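Local structure of DisA protein (Sorangium cellulosum, 6CCA) at residues A[310-315]-A[361-366]; A[334-339]-A[373-378]; A[342-347]-A[352-357]. The protein probably transfers methyl groups to carbon in polyketide intermediates, as the gem-dimethylating carbon methyltransferase of the disorazol assembly line. All coordinates share one frame; numbering follows the deposited sequence.

Interaction 1: A[310-315]-A[361-366]; sequences HATKNL and AERMKW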
loop_
_atom_site.group_PDB
_atom_site.type_symbol
_atom_site.label_atom_id
_atom_site.label_comp_id
_atom_site.label_asym_id
_atom_site.label_seq_id
_atom_site.Cartn_x
_atom_site.Cartn_y
_atom_site.Cartn_z
ATOM N N HIS A 310 -2.643 6.367 -1.026
ATOM C CA HIS A 310 -1.511 6.918 -1.840
ATOM C C HIS A 310 -1.794 6.926 -3.382
ATOM O O HIS A 310 -1.065 7.564 -4.132
ATOM C CB HIS A 310 -0.237 6.114 -1.618
ATOM C CG HIS A 310 -0.332 4.708 -2.144
ATOM N ND1 HIS A 310 -0.728 3.641 -1.355
ATOM C CD2 HIS A 310 -0.161 4.206 -3.391
ATOM C CE1 HIS A 310 -0.797 2.550 -2.104
ATOM N NE2 HIS A 310 -0.430 2.861 -3.334
ATOM N N ALA A 311 -2.792 6.210 -3.863
ATOM C CA ALA A 311 -3.074 6.152 -5.335
ATOM C C ALA A 311 -3.954 7.268 -5.767
ATOM O O ALA A 311 -5.120 7.053 -6.096
ATOM C CB ALA A 311 -3.682 4.820 -5.744
ATOM N N THR A 312 -3.395 8.470 -5.764
ATOM C CA THR A 312 -4.145 9.666 -6.040
ATOM C C THR A 312 -3.208 10.693 -6.646
ATOM O O THR A 312 -2.005 10.679 -6.395
ATOM C CB THR A 312 -4.772 10.235 -4.733
ATOM O OG1 THR A 312 -5.518 11.422 -5.063
ATOM C CG2 THR A 312 -3.699 10.619 -3.723
ATOM N N LYS A 313 -3.752 11.634 -7.394
ATOM C CA LYS A 313 -2.943 12.651 -8.028
ATOM C C LYS A 313 -2.427 13.694 -7.107
ATOM O O LYS A 313 -1.303 14.152 -7.256
ATOM C CB LYS A 313 -3.771 13.358 -9.115
ATOM C CG LYS A 313 -3.966 12.475 -10.305
ATOM C CD LYS A 313 -4.623 13.201 -11.460
ATOM C CE LYS A 313 -4.861 12.196 -12.586
ATOM N NZ LYS A 313 -6.066 12.555 -13.376
ATOM N N ASN A 314 -3.270 14.086 -6.156
ATOM C CA ASN A 314 -2.943 15.063 -5.179
ATOM C C ASN A 314 -3.349 14.651 -3.766
ATOM O O ASN A 314 -4.517 14.629 -3.428
ATOM C CB ASN A 314 -3.646 16.386 -5.499
ATOM C CG ASN A 314 -3.121 17.493 -4.629
ATOM O OD1 ASN A 314 -3.509 17.653 -3.479
ATOM N ND2 ASN A 314 -2.118 18.196 -5.136
ATOM N N LEU A 315 -2.362 14.322 -2.951
ATOM C CA LEU A 315 -2.602 13.767 -1.633
ATOM C C LEU A 315 -3.333 14.739 -0.709
ATOM O O LEU A 315 -4.266 14.348 -0.020
ATOM C CB LEU A 315 -1.271 13.237 -1.048
ATOM C CG LEU A 315 -1.366 12.280 0.146
ATOM C CD1 LEU A 315 -2.374 11.151 -0.175
ATOM C CD2 LEU A 315 0.012 11.740 0.524
ATOM N N ALA A 361 7.002 16.003 -4.741
ATOM C CA ALA A 361 7.703 16.460 -3.548
ATOM C C ALA A 361 7.046 16.029 -2.267
ATOM O O ALA A 361 7.663 16.131 -1.221
ATOM C CB ALA A 361 7.792 17.981 -3.494
ATOM N N GLU A 362 5.825 15.576 -2.309
ATOM C CA GLU A 362 5.218 15.063 -1.058
ATOM C C GLU A 362 5.561 13.577 -0.832
ATOM O O GLU A 362 5.247 13.050 0.238
ATOM C CB GLU A 362 3.711 15.136 -1.112
ATOM C CG GLU A 362 3.154 16.540 -1.274
ATOM C CD GLU A 362 3.535 17.503 -0.204
ATOM O OE1 GLU A 362 3.990 17.135 0.913
ATOM O OE2 GLU A 362 3.339 18.707 -0.477
ATOM N N ARG A 363 6.167 12.934 -1.824
ATOM C CA ARG A 363 6.330 11.444 -1.825
ATOM C C ARG A 363 7.778 11.037 -1.735
ATOM O O ARG A 363 8.667 11.854 -1.986
ATOM C CB ARG A 363 5.753 10.854 -3.108
ATOM C CG ARG A 363 4.428 11.381 -3.613
ATOM C CD ARG A 363 3.222 11.129 -2.758
ATOM N NE ARG A 363 2.025 11.637 -3.429
ATOM C CZ ARG A 363 0.971 10.925 -3.797
ATOM N NH1 ARG A 363 0.845 9.633 -3.477
ATOM N NH2 ARG A 363 -0.036 11.529 -4.385
ATOM N N MET A 364 8.056 9.786 -1.389
ATOM C CA MET A 364 9.403 9.245 -1.515
ATOM C C MET A 364 9.724 9.059 -2.995
ATOM O O MET A 364 8.888 8.805 -3.808
ATOM C CB MET A 364 9.592 7.965 -0.697
ATOM C CG MET A 364 9.498 8.208 0.808
ATOM S SD MET A 364 9.759 6.726 1.814
ATOM C CE MET A 364 8.305 5.793 1.407
ATOM N N LYS A 365 10.990 9.191 -3.351
ATOM C CA LYS A 365 11.358 9.273 -4.754
ATOM C C LYS A 365 10.975 8.019 -5.527
ATOM O O LYS A 365 11.085 6.926 -4.987
ATOM C CB LYS A 365 12.869 9.396 -4.848
ATOM C CG LYS A 365 13.325 9.939 -6.199
ATOM C CD LYS A 365 14.831 10.066 -6.184
ATOM C CE LYS A 365 15.273 10.559 -7.539
ATOM N NZ LYS A 365 16.740 10.580 -7.493
ATOM N N TRP A 366 10.437 8.204 -6.725
ATOM C CA TRP A 366 10.013 7.132 -7.611
ATOM C C TRP A 366 8.957 6.242 -7.029
ATOM O O TRP A 366 8.952 5.018 -7.259
ATOM C CB TRP A 366 11.202 6.316 -8.029
ATOM C CG TRP A 366 12.009 7.036 -9.152
ATOM C CD1 TRP A 366 11.539 7.673 -10.307
ATOM C CD2 TRP A 366 13.418 7.127 -9.193
ATOM N NE1 TRP A 366 12.610 8.150 -11.046
ATOM C CE2 TRP A 366 13.768 7.816 -10.393
ATOM C CE3 TRP A 366 14.406 6.743 -8.318
ATOM C CZ2 TRP A 366 15.090 8.073 -10.731
ATOM C CZ3 TRP A 366 15.685 6.997 -8.645
ATOM C CH2 TRP A 366 16.025 7.663 -9.856
#
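R363 reaches the 310-315 loop because its CG lies anti to its own carbonyl carbon (chi1 -43°) and the chain then bends at chi2 (-65°) before running out straight to NE. This course carries the guanidinium up to two backbone carbonyls, while the side chains of the loop contribute mainly contacts around it. NH1 donates to the O of H310 at 2.9 Å with an N-H...O angle of 157°; the carbonyl oxygen lies in the guanidinium plane, and the donor sits on one of its lone pairs. NH2 of R363 is likewise 2.9 Å from the O of T312, but this bond is more bent: the donor stands above the carbonyl plane, and the oxygen is tilted from the guanidinium plane. In this class I, Rossmann-like methyltransferase fold, 310-315 leads from strand 300-306 into the first residue of helix 315-325. Segment 361-366 starts with the end of a 3-10 turn and continues as loop ahead of helix 372-381. The arginine thus ties this excursion to the inverse gamma turn centred on A311 and to the helix start, where N314, the N-cap, accepts the backbone N-H of S317 through OD1. L315 covers part of one guanidinium face, its CB lying 3.9 Å from NH2 of R363. The T312 and R363 side chains cross at about a right angle, with T312 CG2 3.8 Å from R363 NH2. NH2 also forms a salt bridge with D359, and NH1 bonds the carbonyl of P368. D359 in turn accepts the backbone N-H of L315, so a single carboxylate links the arginine to the helix start.

Interaction 2: A[334-339]-A[373-378]; sequences LNEMTR and PMWKGL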
loop_
_atom_site.group_PDB
_atom_site.type_symbol
_atom_site.label_atom_id
_atom_site.label_comp_id
_atom_site.label_asym_id
_atom_site.label_seq_id
_atom_site.Cartn_x
_atom_site.Cartn_y
_atom_site.Cartn_z
ATOM N N LEU A 334 -5.037 4.401 8.338
ATOM C CA LEU A 334 -4.268 3.991 7.161
ATOM C C LEU A 334 -3.431 2.750 7.447
ATOM O O LEU A 334 -2.806 2.660 8.537
ATOM C CB LEU A 334 -3.324 5.125 6.727
ATOM C CG LEU A 334 -3.882 6.465 6.369
ATOM C CD1 LEU A 334 -2.799 7.525 6.167
ATOM C CD2 LEU A 334 -4.726 6.338 5.106
ATOM N N ASN A 335 -3.405 1.831 6.474
ATOM C CA ASN A 335 -2.396 0.801 6.403
ATOM C C ASN A 335 -1.622 1.059 5.131
ATOM O O ASN A 335 -2.227 1.052 4.013
ATOM C CB ASN A 335 -3.078 -0.545 6.355
ATOM C CG ASN A 335 -2.092 -1.711 6.309
ATOM O OD1 ASN A 335 -0.867 -1.517 6.280
ATOM N ND2 ASN A 335 -2.632 -2.933 6.406
ATOM N N GLU A 336 -0.359 1.398 5.270
ATOM C CA GLU A 336 0.451 1.868 4.173
ATOM C C GLU A 336 1.868 1.269 4.165
ATOM O O GLU A 336 2.466 0.995 5.192
ATOM C CB GLU A 336 0.620 3.423 4.206
ATOM C CG GLU A 336 -0.565 4.195 3.612
ATOM C CD GLU A 336 -0.591 4.100 2.079
ATOM O OE1 GLU A 336 0.455 4.037 1.417
ATOM O OE2 GLU A 336 -1.678 4.085 1.508
ATOM N N MET A 337 2.423 1.131 2.967
ATOM C CA MET A 337 3.809 0.729 2.827
ATOM C C MET A 337 4.614 2.038 2.954
ATOM O O MET A 337 4.263 3.038 2.303
ATOM C CB MET A 337 4.058 0.010 1.469
ATOM C CG MET A 337 3.119 -1.183 1.294
ATOM S SD MET A 337 3.503 -2.526 2.480
ATOM C CE MET A 337 2.108 -3.588 2.048
ATOM N N THR A 338 5.617 2.021 3.836
ATOM C CA THR A 338 6.344 3.209 4.251
ATOM C C THR A 338 7.846 3.258 3.890
ATOM O O THR A 338 8.586 4.086 4.450
ATOM C CB THR A 338 6.149 3.390 5.763
ATOM O OG1 THR A 338 6.399 2.163 6.463
ATOM C CG2 THR A 338 4.701 3.776 6.058
ATOM N N ARG A 339 8.273 2.397 2.972
ATOM C CA ARG A 339 9.617 2.362 2.426
ATOM C C ARG A 339 9.456 1.918 0.982
ATOM O O ARG A 339 8.585 1.087 0.673
ATOM C CB ARG A 339 10.471 1.420 3.276
ATOM C CG ARG A 339 11.910 1.285 2.798
ATOM C CD ARG A 339 12.788 0.287 3.616
ATOM N NE ARG A 339 13.110 0.876 4.896
ATOM C CZ ARG A 339 13.931 1.917 5.056
ATOM N NH1 ARG A 339 14.569 2.454 4.026
ATOM N NH2 ARG A 339 14.138 2.415 6.266
ATOM N N PRO A 373 7.209 9.172 9.296
ATOM C CA PRO A 373 7.382 10.607 9.663
ATOM C C PRO A 373 6.779 11.533 8.641
ATOM O O PRO A 373 6.107 12.507 9.014
ATOM C CB PRO A 373 8.923 10.789 9.811
ATOM C CG PRO A 373 9.461 9.397 10.103
ATOM C CD PRO A 373 8.481 8.399 9.403
ATOM N N MET A 374 6.900 11.214 7.371
ATOM C CA MET A 374 6.253 12.015 6.326
ATOM C C MET A 374 4.710 12.032 6.404
ATOM O O MET A 374 4.089 13.081 6.260
ATOM C CB MET A 374 6.672 11.591 4.917
ATOM C CG MET A 374 8.167 11.854 4.583
ATOM S SD MET A 374 8.712 10.841 3.167
ATOM C CE MET A 374 8.028 11.701 1.816
ATOM N N TRP A 375 4.104 10.892 6.672
ATOM C CA TRP A 375 2.643 10.850 6.865
ATOM C C TRP A 375 2.225 11.665 8.099
ATOM O O TRP A 375 1.238 12.416 8.030
ATOM C CB TRP A 375 2.178 9.406 7.097
ATOM C CG TRP A 375 1.859 8.633 5.851
ATOM C CD1 TRP A 375 2.543 7.537 5.433
ATOM C CD2 TRP A 375 0.771 8.805 4.900
ATOM N NE1 TRP A 375 1.959 7.011 4.307
ATOM C CE2 TRP A 375 0.921 7.803 3.923
ATOM C CE3 TRP A 375 -0.272 9.734 4.750
ATOM C CZ2 TRP A 375 0.076 7.663 2.866
ATOM C CZ3 TRP A 375 -1.087 9.629 3.649
ATOM C CH2 TRP A 375 -0.910 8.572 2.727
ATOM N N LYS A 376 3.017 11.578 9.158
ATOM C CA LYS A 376 2.731 12.330 10.398
ATOM C C LYS A 376 2.720 13.809 10.091
ATOM O O LYS A 376 1.699 14.535 10.373
ATOM C CB LYS A 376 3.644 11.890 11.560
ATOM C CG LYS A 376 3.338 12.572 12.888
ATOM C CD LYS A 376 4.230 12.133 14.012
ATOM C CE LYS A 376 3.744 12.720 15.344
ATOM N NZ LYS A 376 3.967 14.141 15.345
ATOM N N GLY A 377 3.788 14.299 9.476
ATOM C CA GLY A 377 3.904 15.746 9.155
ATOM C C GLY A 377 2.860 16.203 8.197
ATOM O O GLY A 377 2.201 17.246 8.379
ATOM N N LEU A 378 2.607 15.415 7.167
ATOM C CA LEU A 378 1.571 15.822 6.249
ATOM C C LEU A 378 0.135 15.862 6.848
ATOM O O LEU A 378 -0.642 16.806 6.534
ATOM C CB LEU A 378 1.549 14.934 4.992
ATOM C CG LEU A 378 0.548 15.250 3.868
ATOM C CD1 LEU A 378 0.768 16.597 3.231
ATOM C CD2 LEU A 378 0.520 14.177 2.789
HETATM O O HOH W 1 2.774 5.276 2.019
#
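This is a buried strand-to-helix contact of the Rossmann-like methyltransferase sheet, in which the indole of W375 on helix 372-381 lies against the C-terminal part of strand 330-337. That strand pairs in parallel with 300-306 and antiparallel with 402-409, the reversed strand that marks class I methyltransferases. L334 makes the main apolar contact. Its CD1 sits over a face of the indole as a CH-pi contact, 3.8 Å from the centroid of the six-membered ring and 18° off the ring normal, and comes within 3.6 Å of W375 CE3. Two residues further along the strand, E336 crosses the tryptophan at about a right angle. With CG anti to the carbonyl carbon (chi1 -81°), E336 sets this aliphatic atom 3.6 Å from CZ2 of W375; the bend at chi2 then places the carboxylate, which is turned 51° from the ring plane. The methyl CG2 of T338 lies more loosely at the ring edge, near CD1 of W375. L315, L370 and I405 also touch the tryptophan, while E336 OE2 is hydrogen-bonded to H310 ND1. No hydrogen bond joins the two segments directly; water 1 bridges them. It lies in the indole plane and accepts the N-H of W375, with NE1 at 3.0 Å; the same water lies 2.7 Å from both OE1 of E336 and the backbone O of M337.

Interaction 3: A[342-347]-A[352-357]; sequences HFLTLS and DGWWLF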
loop_
_atom_site.group_PDB
_atom_site.type_symbol
_atom_site.label_atom_id
_atom_site.label_comp_id
_atom_site.label_asym_id
_atom_site.label_seq_id
_atom_site.Cartn_x
_atom_site.Cartn_y
_atom_site.Cartn_z
ATOM N N HIS A 342 12.367 -2.599 -3.107
ATOM C CA HIS A 342 12.545 -3.004 -4.496
ATOM C C HIS A 342 11.446 -3.977 -4.921
ATOM O O HIS A 342 10.981 -3.974 -6.068
ATOM C CB HIS A 342 13.900 -3.662 -4.668
ATOM C CG HIS A 342 15.048 -2.778 -4.316
ATOM N ND1 HIS A 342 15.030 -1.400 -4.480
ATOM C CD2 HIS A 342 16.284 -3.083 -3.844
ATOM C CE1 HIS A 342 16.174 -0.898 -4.065
ATOM N NE2 HIS A 342 16.953 -1.899 -3.690
ATOM N N PHE A 343 10.972 -4.759 -3.973
ATOM C CA PHE A 343 9.871 -5.662 -4.234
ATOM C C PHE A 343 8.703 -4.948 -4.800
ATOM O O PHE A 343 8.025 -5.407 -5.717
ATOM C CB PHE A 343 9.425 -6.389 -2.937
ATOM C CG PHE A 343 8.052 -7.018 -3.090
ATOM C CD1 PHE A 343 7.903 -8.186 -3.845
ATOM C CD2 PHE A 343 6.927 -6.402 -2.600
ATOM C CE1 PHE A 343 6.637 -8.778 -4.078
ATOM C CE2 PHE A 343 5.650 -6.929 -2.838
ATOM C CZ PHE A 343 5.501 -8.145 -3.565
ATOM N N LEU A 344 8.356 -3.809 -4.209
ATOM C CA LEU A 344 7.255 -3.012 -4.719
ATOM C C LEU A 344 7.545 -2.349 -6.049
ATOM O O LEU A 344 6.687 -2.313 -6.974
ATOM C CB LEU A 344 6.867 -1.920 -3.686
ATOM C CG LEU A 344 6.242 -2.507 -2.408
ATOM C CD1 LEU A 344 6.004 -1.328 -1.441
ATOM C CD2 LEU A 344 4.926 -3.223 -2.679
ATOM N N THR A 345 8.724 -1.736 -6.165
ATOM C CA THR A 345 9.061 -1.106 -7.434
ATOM C C THR A 345 8.894 -2.083 -8.609
ATOM O O THR A 345 8.339 -1.739 -9.641
ATOM C CB THR A 345 10.486 -0.511 -7.438
ATOM O OG1 THR A 345 10.580 0.524 -6.423
ATOM C CG2 THR A 345 10.810 0.064 -8.850
ATOM N N LEU A 346 9.362 -3.301 -8.430
ATOM C CA LEU A 346 9.327 -4.304 -9.520
ATOM C C LEU A 346 7.917 -4.809 -9.854
ATOM O O LEU A 346 7.671 -5.114 -11.006
ATOM C CB LEU A 346 10.192 -5.504 -9.194
ATOM C CG LEU A 346 11.667 -5.269 -9.155
ATOM C CD1 LEU A 346 12.402 -6.526 -8.702
ATOM C CD2 LEU A 346 12.073 -4.827 -10.535
ATOM N N SER A 347 7.030 -4.839 -8.840
ATOM C CA SER A 347 5.696 -5.391 -8.931
ATOM C C SER A 347 4.629 -4.319 -9.039
ATOM O O SER A 347 4.114 -4.088 -10.154
ATOM C CB SER A 347 5.404 -6.369 -7.837
ATOM O OG SER A 347 5.518 -5.906 -6.515
ATOM N N ASP A 352 -0.651 1.485 -12.958
ATOM C CA ASP A 352 -0.917 2.920 -13.139
ATOM C C ASP A 352 -1.045 3.661 -11.836
ATOM O O ASP A 352 -0.600 4.792 -11.717
ATOM C CB ASP A 352 -2.225 3.095 -13.918
ATOM C CG ASP A 352 -2.124 2.679 -15.393
ATOM O OD1 ASP A 352 -1.066 2.325 -15.896
ATOM O OD2 ASP A 352 -3.158 2.708 -16.066
ATOM N N GLY A 353 -1.666 3.015 -10.847
ATOM C CA GLY A 353 -1.882 3.618 -9.522
ATOM C C GLY A 353 -0.601 4.077 -8.844
ATOM O O GLY A 353 -0.598 5.074 -8.098
ATOM N N TRP A 354 0.490 3.307 -9.040
ATOM C CA TRP A 354 1.815 3.677 -8.507
ATOM C C TRP A 354 2.292 5.043 -9.024
ATOM O O TRP A 354 2.932 5.807 -8.283
ATOM C CB TRP A 354 2.841 2.611 -8.940
ATOM C CG TRP A 354 4.216 2.757 -8.318
ATOM C CD1 TRP A 354 5.269 3.365 -8.872
ATOM C CD2 TRP A 354 4.675 2.251 -7.053
ATOM N NE1 TRP A 354 6.365 3.284 -8.062
ATOM C CE2 TRP A 354 6.039 2.590 -6.944
ATOM C CE3 TRP A 354 4.079 1.567 -6.014
ATOM C CZ2 TRP A 354 6.785 2.284 -5.854
ATOM C CZ3 TRP A 354 4.819 1.249 -4.913
ATOM C CH2 TRP A 354 6.169 1.602 -4.828
ATOM N N TRP A 355 1.997 5.339 -10.304
ATOM C CA TRP A 355 2.617 6.492 -10.972
ATOM C C TRP A 355 1.633 7.687 -11.143
ATOM O O TRP A 355 1.931 8.706 -11.857
ATOM C CB TRP A 355 3.159 6.068 -12.333
ATOM C CG TRP A 355 4.330 5.156 -12.239
ATOM C CD1 TRP A 355 4.341 3.830 -12.514
ATOM C CD2 TRP A 355 5.627 5.493 -11.807
ATOM N NE1 TRP A 355 5.590 3.303 -12.270
ATOM C CE2 TRP A 355 6.404 4.310 -11.836
ATOM C CE3 TRP A 355 6.215 6.665 -11.336
ATOM C CZ2 TRP A 355 7.738 4.271 -11.387
ATOM C CZ3 TRP A 355 7.514 6.621 -10.911
ATOM C CH2 TRP A 355 8.271 5.439 -10.956
ATOM N N LEU A 356 0.489 7.580 -10.459
ATOM C CA LEU A 356 -0.629 8.550 -10.659
ATOM C C LEU A 356 -0.251 9.893 -10.100
ATOM O O LEU A 356 -0.671 10.920 -10.594
ATOM C CB LEU A 356 -1.916 7.970 -10.012
ATOM C CG LEU A 356 -3.259 8.615 -10.411
ATOM C CD1 LEU A 356 -3.627 8.403 -11.882
ATOM C CD2 LEU A 356 -4.357 8.070 -9.521
ATOM N N PHE A 357 0.560 9.899 -9.048
ATOM C CA PHE A 357 0.895 11.106 -8.340
ATOM C C PHE A 357 1.430 12.252 -9.215
ATOM O O PHE A 357 2.281 12.029 -10.066
ATOM C CB PHE A 357 1.860 10.837 -7.167
ATOM C CG PHE A 357 3.205 10.340 -7.584
ATOM C CD1 PHE A 357 3.403 8.992 -7.899
ATOM C CD2 PHE A 357 4.279 11.218 -7.688
ATOM C CE1 PHE A 357 4.667 8.531 -8.296
ATOM C CE2 PHE A 357 5.526 10.761 -8.094
ATOM C CZ PHE A 357 5.724 9.412 -8.402
#
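L344 and W354 meet through the CB of the leucine and the outer corner of the indole. W354 has CG anti to its backbone N (chi1 -172°) and its ring swung nearly perpendicular at chi2 (-96°), which extends the six-membered ring to helix 342-346. There CH2 of W354 lies 3.8 Å from CB of L344, and CZ3 of W354 is 4.0 Å from the same atom. The leucine's CG, anti to the carbonyl carbon (chi1 -68°), directs CD1 instead to M337 of the preceding strand 330-337. Backbone O of L344 lies over one face of the indole, while T345 approaches obliquely, its OG1 4.2 Å from CZ2 of W354. The contact spans the four-residue link between helix 342-346 and segment 352-357, with helix 102-114 packing on T345 and W355. CD1 of W354 also lies over a face of the W355 ring. At the helix end, S347 OG bonds back to the O of F343 at 2.7 Å. With no hydrogen bond spanning the two segments, their attraction is probably largely dispersive, while the bond from W354 NE1 to the backbone O of W366 helps fix the indole's rotation.

Both segments of interaction 3 lie between those of interactions 1 and 2 along the chain, within the long excursion after strand 330-337, whereas the segments of interactions 1 and 2 alternate. The centres of interactions 1 and 2 are about 11 Å apart, and L315 CD2 packs 3.4 Å from L378 CD2. Interaction 3, also about 11 Å from interaction 1 between centres, meets it where F357 CB lies 3.4 Å from R363 NH2; M337 CB, 3.7 Å from L344 CD1, connects it to interaction 2. In class I methyltransferases the C-terminal ends of the strands equivalent to 300-306 and 330-337 border the catalytic cleft, so the E336 carboxylate, lying against H310 ND1, is probably beside it.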